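Local coordinates for phenazine biosynthesis protein, PhzF family (Bacillus anthracis, PDB 3EDN) that belongs to the PhzF family with a diaminopimelate epimerase-like fold and probably acts as an isomerase in phenazine-type or related small-molecule biosynthesis, at residues Val6-Ala11 with Val290-Phe295; Gly19-Ile24 with Gly44-Ser49. One frame throughout, in Å; residues are numbered along the deposited sequence.

Contact 1: Val6-Ala11 with Val290-Phe295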
loop_
_atom_site.group_PDB
_atom_site.type_symbol
_atom_site.label_atom_id
_atom_site.label_comp_id
_atom_site.label_asym_id
_atom_site.label_seq_id
_atom_site.Cartn_x
_atom_site.Cartn_y
_atom_site.Cartn_z
ATOM N N VAL A 6 -7.927 -9.217 13.605
ATOM C CA VAL A 6 -8.422 -9.820 12.370
ATOM C C VAL A 6 -9.669 -10.620 12.700
ATOM O O VAL A 6 -9.709 -11.347 13.677
ATOM C CB VAL A 6 -7.357 -10.736 11.763
ATOM C CG1 VAL A 6 -7.821 -11.324 10.424
ATOM C CG2 VAL A 6 -6.070 -9.946 11.556
ATOM N N PHE A 7 -10.697 -10.478 11.866
ATOM C CA PHE A 7 -11.905 -11.273 12.024
ATOM C C PHE A 7 -11.942 -12.403 11.012
ATOM O O PHE A 7 -11.404 -12.302 9.902
ATOM C CB PHE A 7 -13.149 -10.388 11.896
ATOM C CG PHE A 7 -13.342 -9.472 13.063
ATOM C CD1 PHE A 7 -14.190 -9.820 14.096
ATOM C CD2 PHE A 7 -12.657 -8.267 13.128
ATOM C CE1 PHE A 7 -14.355 -8.984 15.180
ATOM C CE2 PHE A 7 -12.811 -7.439 14.211
ATOM C CZ PHE A 7 -13.672 -7.796 15.230
ATOM N N HIS A 8 -12.537 -13.501 11.440
ATOM C CA HIS A 8 -12.843 -14.622 10.573
ATOM C C HIS A 8 -14.367 -14.687 10.473
ATOM O O HIS A 8 -15.039 -14.883 11.493
ATOM C CB HIS A 8 -12.290 -15.884 11.224
ATOM C CG HIS A 8 -12.697 -17.163 10.566
ATOM N ND1 HIS A 8 -12.319 -18.388 11.072
ATOM C CD2 HIS A 8 -13.434 -17.419 9.458
ATOM C CE1 HIS A 8 -12.817 -19.348 10.312
ATOM N NE2 HIS A 8 -13.495 -18.789 9.326
ATOM N N TYR A 9 -14.901 -14.445 9.266
ATOM C CA TYR A 9 -16.316 -14.696 8.960
ATOM C C TYR A 9 -16.338 -15.794 7.928
ATOM O O TYR A 9 -15.434 -15.863 7.088
ATOM C CB TYR A 9 -16.997 -13.439 8.371
ATOM C CG TYR A 9 -17.507 -12.501 9.432
ATOM C CD1 TYR A 9 -16.622 -11.844 10.281
ATOM C CD2 TYR A 9 -18.874 -12.282 9.606
ATOM C CE1 TYR A 9 -17.081 -10.997 11.272
ATOM C CE2 TYR A 9 -19.349 -11.432 10.594
ATOM C CZ TYR A 9 -18.434 -10.782 11.421
ATOM O OH TYR A 9 -18.887 -9.948 12.419
ATOM N N ASP A 10 -17.348 -16.659 7.994
ATOM C CA ASP A 10 -17.533 -17.656 6.929
ATOM C C ASP A 10 -18.582 -17.133 5.971
ATOM O O ASP A 10 -19.676 -16.765 6.397
ATOM C CB ASP A 10 -17.980 -19.012 7.482
ATOM C CG ASP A 10 -16.813 -19.923 7.826
ATOM O OD1 ASP A 10 -15.641 -19.525 7.655
ATOM O OD2 ASP A 10 -17.111 -21.054 8.262
ATOM N N ALA A 11 -18.231 -17.058 4.688
ATOM C CA ALA A 11 -19.173 -16.609 3.651
ATOM C C ALA A 11 -20.056 -17.752 3.142
ATOM O O ALA A 11 -19.646 -18.930 3.142
ATOM C CB ALA A 11 -18.419 -15.995 2.489
ATOM N N VAL A 290 -21.422 -15.338 8.411
ATOM C CA VAL A 290 -21.531 -15.493 9.859
ATOM C C VAL A 290 -20.172 -15.282 10.524
ATOM O O VAL A 290 -19.150 -15.726 10.012
ATOM C CB VAL A 290 -22.128 -16.879 10.240
ATOM C CG1 VAL A 290 -21.177 -18.004 9.876
ATOM C CG2 VAL A 290 -22.475 -16.945 11.705
ATOM N N TYR A 291 -20.184 -14.585 11.660
ATOM C CA TYR A 291 -18.995 -14.428 12.504
ATOM C C TYR A 291 -18.498 -15.790 12.963
ATOM O O TYR A 291 -19.296 -16.629 13.401
ATOM C CB TYR A 291 -19.387 -13.611 13.740
ATOM C CG TYR A 291 -18.328 -13.570 14.826
ATOM C CD1 TYR A 291 -17.329 -12.591 14.811
ATOM C CD2 TYR A 291 -18.312 -14.507 15.852
ATOM C CE1 TYR A 291 -16.354 -12.545 15.800
ATOM C CE2 TYR A 291 -17.333 -14.479 16.840
ATOM C CZ TYR A 291 -16.375 -13.474 16.815
ATOM O OH TYR A 291 -15.389 -13.430 17.803
ATOM N N VAL A 292 -17.182 -15.987 12.881
ATOM C CA VAL A 292 -16.571 -17.189 13.423
ATOM C C VAL A 292 -15.689 -16.860 14.640
ATOM O O VAL A 292 -15.923 -17.375 15.753
ATOM C CB VAL A 292 -15.789 -17.993 12.368
ATOM C CG1 VAL A 292 -15.192 -19.228 13.010
ATOM C CG2 VAL A 292 -16.728 -18.376 11.217
ATOM N N LYS A 293 -14.682 -16.013 14.433
ATOM C CA LYS A 293 -13.809 -15.613 15.536
ATOM C C LYS A 293 -13.061 -14.330 15.244
ATOM O O LYS A 293 -13.085 -13.822 14.118
ATOM C CB LYS A 293 -12.784 -16.719 15.858
ATOM C CG LYS A 293 -11.820 -17.085 14.726
ATOM C CD LYS A 293 -10.887 -18.184 15.184
ATOM C CE LYS A 293 -9.927 -18.595 14.087
ATOM N NZ LYS A 293 -10.605 -19.533 13.129
ATOM N N GLU A 294 -12.391 -13.813 16.282
ATOM C CA GLU A 294 -11.519 -12.662 16.146
ATOM C C GLU A 294 -10.219 -12.992 16.850
ATOM O O GLU A 294 -10.226 -13.682 17.869
ATOM C CB GLU A 294 -12.158 -11.437 16.808
ATOM C CG GLU A 294 -11.299 -10.197 16.698
ATOM C CD GLU A 294 -11.718 -9.085 17.632
ATOM O OE1 GLU A 294 -12.771 -9.199 18.311
ATOM O OE2 GLU A 294 -10.987 -8.069 17.670
ATOM N N PHE A 295 -9.108 -12.538 16.296
ATOM C CA PHE A 295 -7.791 -12.847 16.877
ATOM C C PHE A 295 -6.773 -11.787 16.503
ATOM O O PHE A 295 -7.007 -10.947 15.625
ATOM C CB PHE A 295 -7.312 -14.219 16.429
ATOM C CG PHE A 295 -7.326 -14.393 14.942
ATOM C CD1 PHE A 295 -6.217 -14.039 14.188
ATOM C CD2 PHE A 295 -8.453 -14.877 14.293
ATOM C CE1 PHE A 295 -6.204 -14.187 12.815
ATOM C CE2 PHE A 295 -8.452 -15.025 12.910
ATOM C CZ PHE A 295 -7.328 -14.676 12.171
#
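The carbonyl oxygen of His8 is gripped by two backbone donors. His8 O accepts from Val292 N at 2.8 Å and from Lys293 N at 3.2 Å. This is a classic beta bulge in an antiparallel strand pair of the diaminopimelate epimerase-like fold. Val292 and Lys293 both face His8, and the register shifts by one before Tyr9 pairs with Tyr291.

The extra residue covers the imidazole. Val292 CB sits over the centre of one face of the His8 ring, 3.6 Å from its centroid. Lys293 comes at the ring edge instead. Its CG lies between the backbone N and the carbonyl carbon (chi1 61°), and a bend at chi4 brings the amine back to the ring. Lys293 NZ donates to His8 ND1 at 2.9 Å, almost in the ring plane. On the other ring nitrogen, His8 NE2 donates to Asp10 OD1 at 2.8 Å, meeting the carboxylate from above its plane. The two bonds fix the rotation of the ring and are consistent with a neutral imidazole protonated on NE2. Asp10 OD2 is held in turn by Gly19 N.

The face carrying Phe7, Tyr9, Tyr291 and Glu294 is more aromatic. Tyr291 turns the edge of its ring to the face of Tyr9 in an offset edge-to-face pair, planes at 85°. Tyr9 also packs on helix 74-86, and its OH is hydrogen-bonded to Arg87. Glu294 runs beside Phe7, pointing the same way, with its carboxylate stacked on the ring at 21°.

At the far end, the Val6 and Phe295 backbones exchange two hydrogen bonds. Val6 CB lies over the face of the Phe295 ring, 3.8 Å from Phe295 CE1.

Contact 2: Gly19-Ile24 with Gly44-Ser49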
loop_
_atom_site.group_PDB
_atom_site.type_symbol
_atom_site.label_atom_id
_atom_site.label_comp_id
_atom_site.label_asym_id
_atom_site.label_seq_id
_atom_site.Cartn_x
_atom_site.Cartn_y
_atom_site.Cartn_z
ATOM N N GLY A 19 -18.876 -22.545 6.132
ATOM C CA GLY A 19 -18.748 -21.819 4.877
ATOM C C GLY A 19 -17.321 -21.621 4.383
ATOM O O GLY A 19 -16.399 -22.383 4.729
ATOM N N ASN A 20 -17.157 -20.589 3.557
ATOM C CA ASN A 20 -15.885 -20.266 2.937
ATOM C C ASN A 20 -15.211 -19.158 3.732
ATOM O O ASN A 20 -15.686 -18.036 3.749
ATOM C CB ASN A 20 -16.139 -19.832 1.498
ATOM C CG ASN A 20 -14.856 -19.729 0.677
ATOM O OD1 ASN A 20 -13.744 -19.763 1.224
ATOM N ND2 ASN A 20 -15.002 -19.640 -0.632
ATOM N N PRO A 21 -14.116 -19.489 4.425
ATOM C CA PRO A 21 -13.487 -18.492 5.318
ATOM C C PRO A 21 -13.055 -17.221 4.635
ATOM O O PRO A 21 -12.497 -17.226 3.516
ATOM C CB PRO A 21 -12.231 -19.217 5.813
ATOM C CG PRO A 21 -12.644 -20.672 5.792
ATOM C CD PRO A 21 -13.392 -20.770 4.465
ATOM N N ALA A 22 -13.301 -16.121 5.338
ATOM C CA ALA A 22 -12.967 -14.809 4.850
ATOM C C ALA A 22 -12.289 -14.091 6.023
ATOM O O ALA A 22 -12.936 -13.805 7.027
ATOM C CB ALA A 22 -14.256 -14.078 4.429
ATOM N N GLY A 23 -10.990 -13.793 5.896
ATOM C CA GLY A 23 -10.310 -12.944 6.879
ATOM C C GLY A 23 -10.667 -11.493 6.602
ATOM O O GLY A 23 -10.861 -11.103 5.465
ATOM N N ILE A 24 -10.766 -10.693 7.654
ATOM C CA ILE A 24 -11.157 -9.300 7.487
ATOM C C ILE A 24 -10.434 -8.393 8.470
ATOM O O ILE A 24 -10.403 -8.650 9.672
ATOM C CB ILE A 24 -12.682 -9.112 7.734
ATOM C CG1 ILE A 24 -13.530 -10.124 6.956
ATOM C CG2 ILE A 24 -13.119 -7.686 7.407
ATOM C CD1 ILE A 24 -14.943 -10.239 7.505
ATOM N N GLY A 44 -3.250 -16.821 7.165
ATOM C CA GLY A 44 -3.172 -18.137 6.538
ATOM C C GLY A 44 -4.483 -18.683 6.006
ATOM O O GLY A 44 -4.555 -19.864 5.634
ATOM N N PHE A 45 -5.529 -17.855 5.978
ATOM C CA PHE A 45 -6.771 -18.249 5.315
ATOM C C PHE A 45 -6.599 -18.131 3.814
ATOM O O PHE A 45 -5.681 -17.475 3.339
ATOM C CB PHE A 45 -7.958 -17.368 5.704
ATOM C CG PHE A 45 -8.304 -17.382 7.162
ATOM C CD1 PHE A 45 -7.763 -18.309 8.049
ATOM C CD2 PHE A 45 -9.206 -16.443 7.643
ATOM C CE1 PHE A 45 -8.118 -18.282 9.414
ATOM C CE2 PHE A 45 -9.562 -16.411 8.984
ATOM C CZ PHE A 45 -9.021 -17.332 9.870
ATOM N N ASN A 46 -7.513 -18.724 3.058
ATOM C CA ASN A 46 -7.473 -18.614 1.610
ATOM C C ASN A 46 -7.423 -17.163 1.131
ATOM O O ASN A 46 -6.810 -16.860 0.101
ATOM C CB ASN A 46 -8.653 -19.364 0.979
ATOM C CG ASN A 46 -9.971 -18.782 1.380
ATOM O OD1 ASN A 46 -10.569 -19.183 2.389
ATOM N ND2 ASN A 46 -10.432 -17.822 0.614
ATOM N N GLU A 47 -8.075 -16.267 1.879
ATOM C CA GLU A 47 -8.084 -14.851 1.525
ATOM C C GLU A 47 -8.419 -14.016 2.749
ATOM O O GLU A 47 -9.200 -14.440 3.613
ATOM C CB GLU A 47 -9.088 -14.585 0.398
ATOM C CG GLU A 47 -9.101 -13.159 -0.150
ATOM C CD GLU A 47 -10.069 -12.234 0.573
ATOM O OE1 GLU A 47 -10.901 -12.692 1.396
ATOM O OE2 GLU A 47 -9.966 -11.014 0.314
ATOM N N THR A 48 -7.787 -12.838 2.815
ATOM C CA THR A 48 -8.048 -11.804 3.835
ATOM C C THR A 48 -8.272 -10.482 3.106
ATOM O O THR A 48 -7.479 -10.119 2.225
ATOM C CB THR A 48 -6.877 -11.678 4.828
ATOM O OG1 THR A 48 -6.746 -12.904 5.542
ATOM C CG2 THR A 48 -7.125 -10.569 5.842
ATOM N N SER A 49 -9.379 -9.811 3.443
ATOM C CA SER A 49 -9.740 -8.500 2.877
ATOM C C SER A 49 -9.461 -7.347 3.840
ATOM O O SER A 49 -9.499 -7.491 5.072
ATOM C CB SER A 49 -11.232 -8.402 2.497
ATOM O OG SER A 49 -11.683 -9.473 1.684
HETATM O O HOH W 1 -12.467 -11.421 3.262
#
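Gly23 and Thr48 pair in parallel, and here the contact is tight: Gly23 CA and Thr48 CA are 4.0 Å apart. Gly23 has no side chain, and Thr48 OG1 faces that side, 3.8 Å from Gly23 CA. Gly23 N donates to Glu47 O at 3.0 Å, and Ser49 N donates to Gly23 O at 2.8 Å. The second bond comes from above the carbonyl plane. Gly23 O also receives a water at 2.7 Å. The same water is hydrogen-bonded to Glu47 OE1 and Ser49 OG, tying the strand pair to the Glu47 carboxylate. Ser49 OG donates to the syn lone pair of Glu47 OE2 at 2.7 Å, which leaves the carboxylate held through both oxygens.

Toward Pro21 the contact loosens. Pro21, Phe45 and Asn46 are partly exposed. Phe45 brings its ring edge to the Gly23 backbone, with Phe45 CD2 3.6 Å from Gly23 N. It reaches Pro21 less closely, at 4.5 Å between Phe45 CD2 and Pro21 CB.

Strands 20-25 and 48-52 are parallel neighbours in the diaminopimelate epimerase-like fold, joined through helix 33-43, which touches Thr48 through Ala40 and Val43. Helix 74-86 meets Ile24 and Ser49 through Thr80, and strand 59-64 packs against Glu47 and Ser49.

How the contacts relate
The centres of contact 1 and contact 2 are about 8 Å apart, on the same side of the chain's centre. Strands 3-11 and 20-25, consecutive in the chain, pair antiparallel between them. With that pairing, the contacts give the strand order 282-298, 3-11, 20-25, 48-52. Both segments of contact 2 fall between the segments of contact 1, which are 279 residues apart. Contact 2 is local, with helix 33-43 between its strands. Contact 1 puts strands from the two ends of the chain side by side. Backbone bonds such as Tyr9 with Ala22 join the contacts directly. Phe45 also packs on His8. Helix 74-86 lies against residues of both, as expected for a helix wrapped by sheet in this fold.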